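Local structure of dermonecrotic toxin (Pasteurella multocida, 2EBF) at residues 323-326 and 327-330; 476-479 and 480-484. The protein acts as a dermonecrotic, mitogenic toxin that induces bone resorption, the chain here being its C-terminal region with a thiol-protease-like catalytic triad. All blocks are in the same frame, centred on the assembly; numbering follows the deposited sequence.

Contact 1 (323-326 and 327-330); sequences LSLM and ENTM
The carbonyl oxygen of S324 is gripped twice, by the amide of N328 at 3.2 Å from S324 O to N328 N and by a water that donates to it. This is a two-turn piece of the alpha-helix 312-333, with i to i+4 bonds running unbroken from E327 to M330; the shortest joins M330 N to M326 O at 2.8 Å, almost straight at the hydrogen (165°). The water on S324 O also donates to E327 OE1, 2.8 Å away, and so ties the carboxylate back to the helix backbone one turn earlier. E327 reaches it with an extended chain, its CG anti to the backbone N (chi1 -176°). The hydroxyl of S324 itself is bonded to the carbonyl of S320, a turn earlier. A second water bridges T329 OG1, at 2.6 Å, and, weakly, L325 O, which also accepts the amide of T329. On the buried side F177 of helix 171-180 covers L323 and M326, while M330 meets D173 and L174. There the two methionine chains cross at an angle, M326 bent at chi2 and M330 at chi3, and M326 CG lies 4.0 Å from M330 SD.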
ATOM      1  N   LEU A 323      -0.864  -2.805   5.440  1.00 26.86           N
ATOM      2  CA  LEU A 323      -0.304  -1.515   5.033  1.00 26.05           C
ATOM      3  C   LEU A 323       0.195  -1.539   3.595  1.00 26.40           C
ATOM      4  O   LEU A 323      -0.033  -0.599   2.838  1.00 25.90           O
ATOM      5  CB  LEU A 323       0.803  -1.070   5.990  1.00 25.86           C
ATOM      6  CG  LEU A 323       0.262  -0.649   7.354  1.00 24.21           C
ATOM      7  CD1 LEU A 323       1.363  -0.741   8.375  1.00 23.75           C
ATOM      8  CD2 LEU A 323      -0.339   0.781   7.269  1.00 23.62           C
ATOM      9  N   SER A 324       0.874  -2.618   3.220  1.00 26.81           N
ATOM     10  CA  SER A 324       1.340  -2.774   1.851  1.00 27.49           C
ATOM     11  C   SER A 324       0.185  -2.861   0.863  1.00 26.54           C
ATOM     12  O   SER A 324       0.285  -2.331  -0.230  1.00 27.39           O
ATOM     13  CB  SER A 324       2.204  -4.035   1.703  1.00 28.17           C
ATOM     14  OG  SER A 324       3.351  -3.952   2.542  1.00 33.63           O
ATOM     15  N   LEU A 325      -0.888  -3.556   1.218  1.00 25.92           N
ATOM     16  CA  LEU A 325      -2.024  -3.681   0.298  1.00 25.83           C
ATOM     17  C   LEU A 325      -2.769  -2.365   0.134  1.00 26.10           C
ATOM     18  O   LEU A 325      -3.153  -2.006  -0.979  1.00 26.21           O
ATOM     19  CB  LEU A 325      -2.985  -4.797   0.727  1.00 26.06           C
ATOM     20  CG  LEU A 325      -2.420  -6.221   0.611  1.00 27.23           C
ATOM     21  CD1 LEU A 325      -3.383  -7.238   1.217  1.00 27.40           C
ATOM     22  CD2 LEU A 325      -2.099  -6.587  -0.836  1.00 28.28           C
ATOM     23  N   MET A 326      -2.961  -1.659   1.246  1.00 24.89           N
ATOM     24  CA  MET A 326      -3.591  -0.327   1.234  1.00 25.65           C
ATOM     25  C   MET A 326      -2.831   0.659   0.360  1.00 25.53           C
ATOM     26  O   MET A 326      -3.426   1.418  -0.408  1.00 25.41           O
ATOM     27  CB  MET A 326      -3.712   0.213   2.658  1.00 25.28           C
ATOM     28  CG  MET A 326      -4.543   1.504   2.777  1.00 27.02           C
ATOM     29  SD  MET A 326      -6.216   1.279   2.133  1.00 28.51           S
ATOM     30  CE  MET A 326      -6.992   2.752   2.821  1.00 26.04           C
ATOM     31  N   GLU A 327      -1.512   0.684   0.510  1.00 25.21           N
ATOM     32  CA  GLU A 327      -0.667   1.516  -0.321  1.00 26.05           C
ATOM     33  C   GLU A 327      -0.894   1.221  -1.812  1.00 26.57           C
ATOM     34  O   GLU A 327      -0.996   2.145  -2.606  1.00 26.40           O
ATOM     35  CB  GLU A 327       0.800   1.307   0.062  1.00 26.69           C
ATOM     36  CG  GLU A 327       1.769   2.196  -0.676  1.00 28.08           C
ATOM     37  CD  GLU A 327       3.203   1.921  -0.285  1.00 31.08           C
ATOM     38  OE1 GLU A 327       3.597   0.739  -0.238  1.00 31.35           O
ATOM     39  OE2 GLU A 327       3.933   2.893  -0.034  1.00 33.05           O
ATOM     40  N   ASN A 328      -0.964  -0.062  -2.179  1.00 27.27           N
ATOM     41  CA  ASN A 328      -1.287  -0.483  -3.552  1.00 27.54           C
ATOM     42  C   ASN A 328      -2.639   0.036  -4.032  1.00 27.43           C
ATOM     43  O   ASN A 328      -2.772   0.563  -5.140  1.00 27.41           O
ATOM     44  CB  ASN A 328      -1.280  -2.013  -3.655  1.00 28.58           C
ATOM     45  CG  ASN A 328       0.102  -2.610  -3.521  1.00 30.24           C
ATOM     46  OD1 ASN A 328       0.258  -3.846  -3.505  1.00 35.82           O
ATOM     47  ND2 ASN A 328       1.120  -1.756  -3.430  1.00 31.61           N
ATOM     48  N   THR A 329      -3.646  -0.126  -3.185  1.00 26.89           N
ATOM     49  CA  THR A 329      -4.978   0.378  -3.472  1.00 27.45           C
ATOM     50  C   THR A 329      -4.967   1.890  -3.687  1.00 27.50           C
ATOM     51  O   THR A 329      -5.505   2.386  -4.674  1.00 26.30           O
ATOM     52  CB  THR A 329      -5.956  -0.062  -2.376  1.00 27.08           C
ATOM     53  OG1 THR A 329      -6.175  -1.466  -2.531  1.00 27.01           O
ATOM     54  CG2 THR A 329      -7.283   0.690  -2.456  1.00 27.07           C
ATOM     55  N   MET A 330      -4.308   2.616  -2.792  1.00 28.06           N
ATOM     56  CA  MET A 330      -4.242   4.073  -2.914  1.00 28.87           C
ATOM     57  C   MET A 330      -3.553   4.476  -4.216  1.00 29.52           C
ATOM     58  O   MET A 330      -4.036   5.334  -4.957  1.00 29.68           O
ATOM     59  CB  MET A 330      -3.502   4.664  -1.715  1.00 28.50           C
ATOM     60  CG  MET A 330      -4.280   4.536  -0.426  1.00 28.64           C
ATOM     61  SD  MET A 330      -3.335   4.911   1.056  1.00 29.64           S
ATOM     62  CE  MET A 330      -2.744   6.565   0.694  1.00 29.00           C
TER
HETATM   63  O   HOH W   1       2.853  -1.704  -1.341  1.00 39.00           O
HETATM   64  O   HOH W   2      -6.363  -2.771  -0.278  1.00 25.25           O

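Contact 2 (476-479 and 480-484); sequences SLYY and KGNII
With CG anti to the backbone N in both tyrosines (chi1 173° in Y478, 175° in Y479), each ring turns a face to the side chain one turn later, Y478 to N482 and Y479 to I483. Those residues hold the atom beyond CB, CG in N482 and CG1 in I483, beside their own backbone N, from where they lean back toward the rings. I483 CD1 sits over one face of the Y479 ring, displaced toward the rim on the hydroxyl side: it is 3.9 Å from the ring centroid in a CH-pi contact and 3.5 Å from Y479 CZ. On Y478 the visitor is polar. N482 OD1 stands above the ring near its rim, 3.3 Å from Y478 CZ, and the amide plane is turned nearly perpendicular to the ring (81°). The hydroxyl of Y478 is hydrogen-bonded to D464 OD1, which probably helps hold the far end of that ring. K480 leaves the helix as a fully extended chain, and its NZ is bonded to T510 OG1 and the carbonyl of N508. Beneath the side chains the backbone ladder is tightest from G481 N to L477 O, at 2.8 Å, and slackens to a weak bond of 3.4 Å from I483 N to Y479 O. Such i to i+4 pairing of side chains is characteristic of the alpha-helix, here the largely buried piece 476-484 of helix 473-490, which follows strand 456-461 and precedes strand 498-502 of the mixed, largely parallel sheet.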
ATOM      1  N   SER A 476     -13.387   0.286   4.360  1.00 28.76           N
ATOM      2  CA  SER A 476     -14.148   0.068   3.121  1.00 28.29           C
ATOM      3  C   SER A 476     -13.250   0.142   1.877  1.00 27.96           C
ATOM      4  O   SER A 476     -13.361  -0.691   0.973  1.00 27.91           O
ATOM      5  CB  SER A 476     -15.296   1.076   3.009  1.00 28.57           C
ATOM      6  OG  SER A 476     -16.241   0.896   4.051  1.00 28.89           O
ATOM      7  N   LEU A 477     -12.362   1.134   1.844  1.00 27.64           N
ATOM      8  CA  LEU A 477     -11.420   1.315   0.732  1.00 27.35           C
ATOM      9  C   LEU A 477     -10.431   0.146   0.628  1.00 27.31           C
ATOM     10  O   LEU A 477     -10.151  -0.334  -0.477  1.00 26.73           O
ATOM     11  CB  LEU A 477     -10.652   2.636   0.898  1.00 27.53           C
ATOM     12  CG  LEU A 477      -9.544   2.967  -0.102  1.00 26.50           C
ATOM     13  CD1 LEU A 477     -10.103   3.005  -1.498  1.00 28.41           C
ATOM     14  CD2 LEU A 477      -8.886   4.294   0.227  1.00 28.83           C
ATOM     15  N   TYR A 478      -9.895  -0.278   1.775  1.00 26.87           N
ATOM     16  CA  TYR A 478      -8.974  -1.400   1.844  1.00 27.45           C
ATOM     17  C   TYR A 478      -9.618  -2.640   1.240  1.00 27.44           C
ATOM     18  O   TYR A 478      -9.030  -3.300   0.389  1.00 28.09           O
ATOM     19  CB  TYR A 478      -8.527  -1.694   3.298  1.00 27.62           C
ATOM     20  CG  TYR A 478      -7.695  -2.971   3.402  1.00 29.02           C
ATOM     21  CD1 TYR A 478      -8.299  -4.211   3.647  1.00 28.41           C
ATOM     22  CD2 TYR A 478      -6.314  -2.938   3.223  1.00 28.38           C
ATOM     23  CE1 TYR A 478      -7.534  -5.384   3.719  1.00 28.75           C
ATOM     24  CE2 TYR A 478      -5.551  -4.091   3.300  1.00 28.71           C
ATOM     25  CZ  TYR A 478      -6.162  -5.306   3.546  1.00 29.40           C
ATOM     26  OH  TYR A 478      -5.392  -6.453   3.618  1.00 31.71           O
ATOM     27  N   TYR A 479     -10.828  -2.946   1.698  1.00 27.40           N
ATOM     28  CA  TYR A 479     -11.553  -4.133   1.256  1.00 27.70           C
ATOM     29  C   TYR A 479     -11.896  -4.059  -0.239  1.00 27.36           C
ATOM     30  O   TYR A 479     -11.661  -5.006  -0.985  1.00 26.67           O
ATOM     31  CB  TYR A 479     -12.804  -4.313   2.124  1.00 28.65           C
ATOM     32  CG  TYR A 479     -13.702  -5.437   1.689  1.00 29.28           C
ATOM     33  CD1 TYR A 479     -13.319  -6.764   1.859  1.00 30.43           C
ATOM     34  CD2 TYR A 479     -14.938  -5.171   1.103  1.00 30.66           C
ATOM     35  CE1 TYR A 479     -14.146  -7.801   1.455  1.00 30.58           C
ATOM     36  CE2 TYR A 479     -15.774  -6.205   0.694  1.00 29.90           C
ATOM     37  CZ  TYR A 479     -15.365  -7.516   0.873  1.00 30.86           C
ATOM     38  OH  TYR A 479     -16.192  -8.545   0.471  1.00 32.87           O
ATOM     39  N   LYS A 480     -12.426  -2.917  -0.670  1.00 26.89           N
ATOM     40  CA  LYS A 480     -12.781  -2.724  -2.075  1.00 26.87           C
ATOM     41  C   LYS A 480     -11.555  -2.814  -2.981  1.00 26.54           C
ATOM     42  O   LYS A 480     -11.615  -3.397  -4.066  1.00 26.39           O
ATOM     43  CB  LYS A 480     -13.464  -1.374  -2.264  1.00 26.77           C
ATOM     44  CG  LYS A 480     -13.848  -1.076  -3.710  1.00 26.55           C
ATOM     45  CD  LYS A 480     -14.490   0.290  -3.793  1.00 25.70           C
ATOM     46  CE  LYS A 480     -15.071   0.540  -5.164  1.00 27.23           C
ATOM     47  NZ  LYS A 480     -15.551   1.952  -5.286  1.00 29.25           N
ATOM     48  N   GLY A 481     -10.449  -2.226  -2.529  1.00 26.22           N
ATOM     49  CA  GLY A 481      -9.223  -2.190  -3.314  1.00 26.05           C
ATOM     50  C   GLY A 481      -8.702  -3.569  -3.645  1.00 25.87           C
ATOM     51  O   GLY A 481      -8.265  -3.812  -4.767  1.00 26.18           O
ATOM     52  N   ASN A 482      -8.746  -4.475  -2.673  1.00 26.03           N
ATOM     53  CA  ASN A 482      -8.274  -5.846  -2.900  1.00 26.60           C
ATOM     54  C   ASN A 482      -9.141  -6.627  -3.896  1.00 26.91           C
ATOM     55  O   ASN A 482      -8.645  -7.478  -4.650  1.00 26.88           O
ATOM     56  CB  ASN A 482      -8.177  -6.601  -1.576  1.00 26.72           C
ATOM     57  CG  ASN A 482      -7.064  -6.074  -0.670  1.00 28.78           C
ATOM     58  OD1 ASN A 482      -7.120  -6.250   0.552  1.00 30.51           O
ATOM     59  ND2 ASN A 482      -6.053  -5.435  -1.259  1.00 27.45           N
ATOM     60  N   ILE A 483     -10.436  -6.342  -3.898  1.00 27.23           N
ATOM     61  CA  ILE A 483     -11.359  -6.983  -4.834  1.00 27.13           C
ATOM     62  C   ILE A 483     -11.136  -6.460  -6.254  1.00 27.46           C
ATOM     63  O   ILE A 483     -11.053  -7.223  -7.203  1.00 26.82           O
ATOM     64  CB  ILE A 483     -12.822  -6.790  -4.377  1.00 27.59           C
ATOM     65  CG1 ILE A 483     -13.026  -7.537  -3.056  1.00 28.13           C
ATOM     66  CG2 ILE A 483     -13.812  -7.280  -5.459  1.00 28.10           C
ATOM     67  CD1 ILE A 483     -14.406  -7.430  -2.474  1.00 28.57           C
ATOM     68  N   ILE A 484     -11.041  -5.146  -6.390  1.00 27.38           N
ATOM     69  CA  ILE A 484     -10.761  -4.523  -7.677  1.00 28.18           C
ATOM     70  C   ILE A 484      -9.434  -5.016  -8.274  1.00 28.64           C
ATOM     71  O   ILE A 484      -9.364  -5.349  -9.465  1.00 29.33           O
ATOM     72  CB  ILE A 484     -10.846  -2.982  -7.553  1.00 28.07           C
ATOM     73  CG1 ILE A 484     -12.332  -2.587  -7.584  1.00 28.49           C
ATOM     74  CG2 ILE A 484     -10.046  -2.292  -8.652  1.00 29.02           C
ATOM     75  CD1 ILE A 484     -12.615  -1.147  -7.278  1.00 31.09           C
TER

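Contacts 1 and 2 lie on two helices that pack against each other, 312-333 and 473-490, within the C2 region of the toxin, and their centres lie about 9 Å apart. Their side chains touch directly. L325 CD1 approaches Y478 OH to 3.2 Å, and L325 also meets N482, so the tyrosine-amide pair of contact 2 borders the leucine of contact 1. Further along, M326 CE packs 3.6 Å from L477 CD2. T329 fits against the backbone of the second helix, its OG1 3.2 Å from G481 CA, where glycine carries no side chain. The phosphonate is bound elsewhere, by G624 to S628 in the C3 region, and neither contact contributes residues to its pocket.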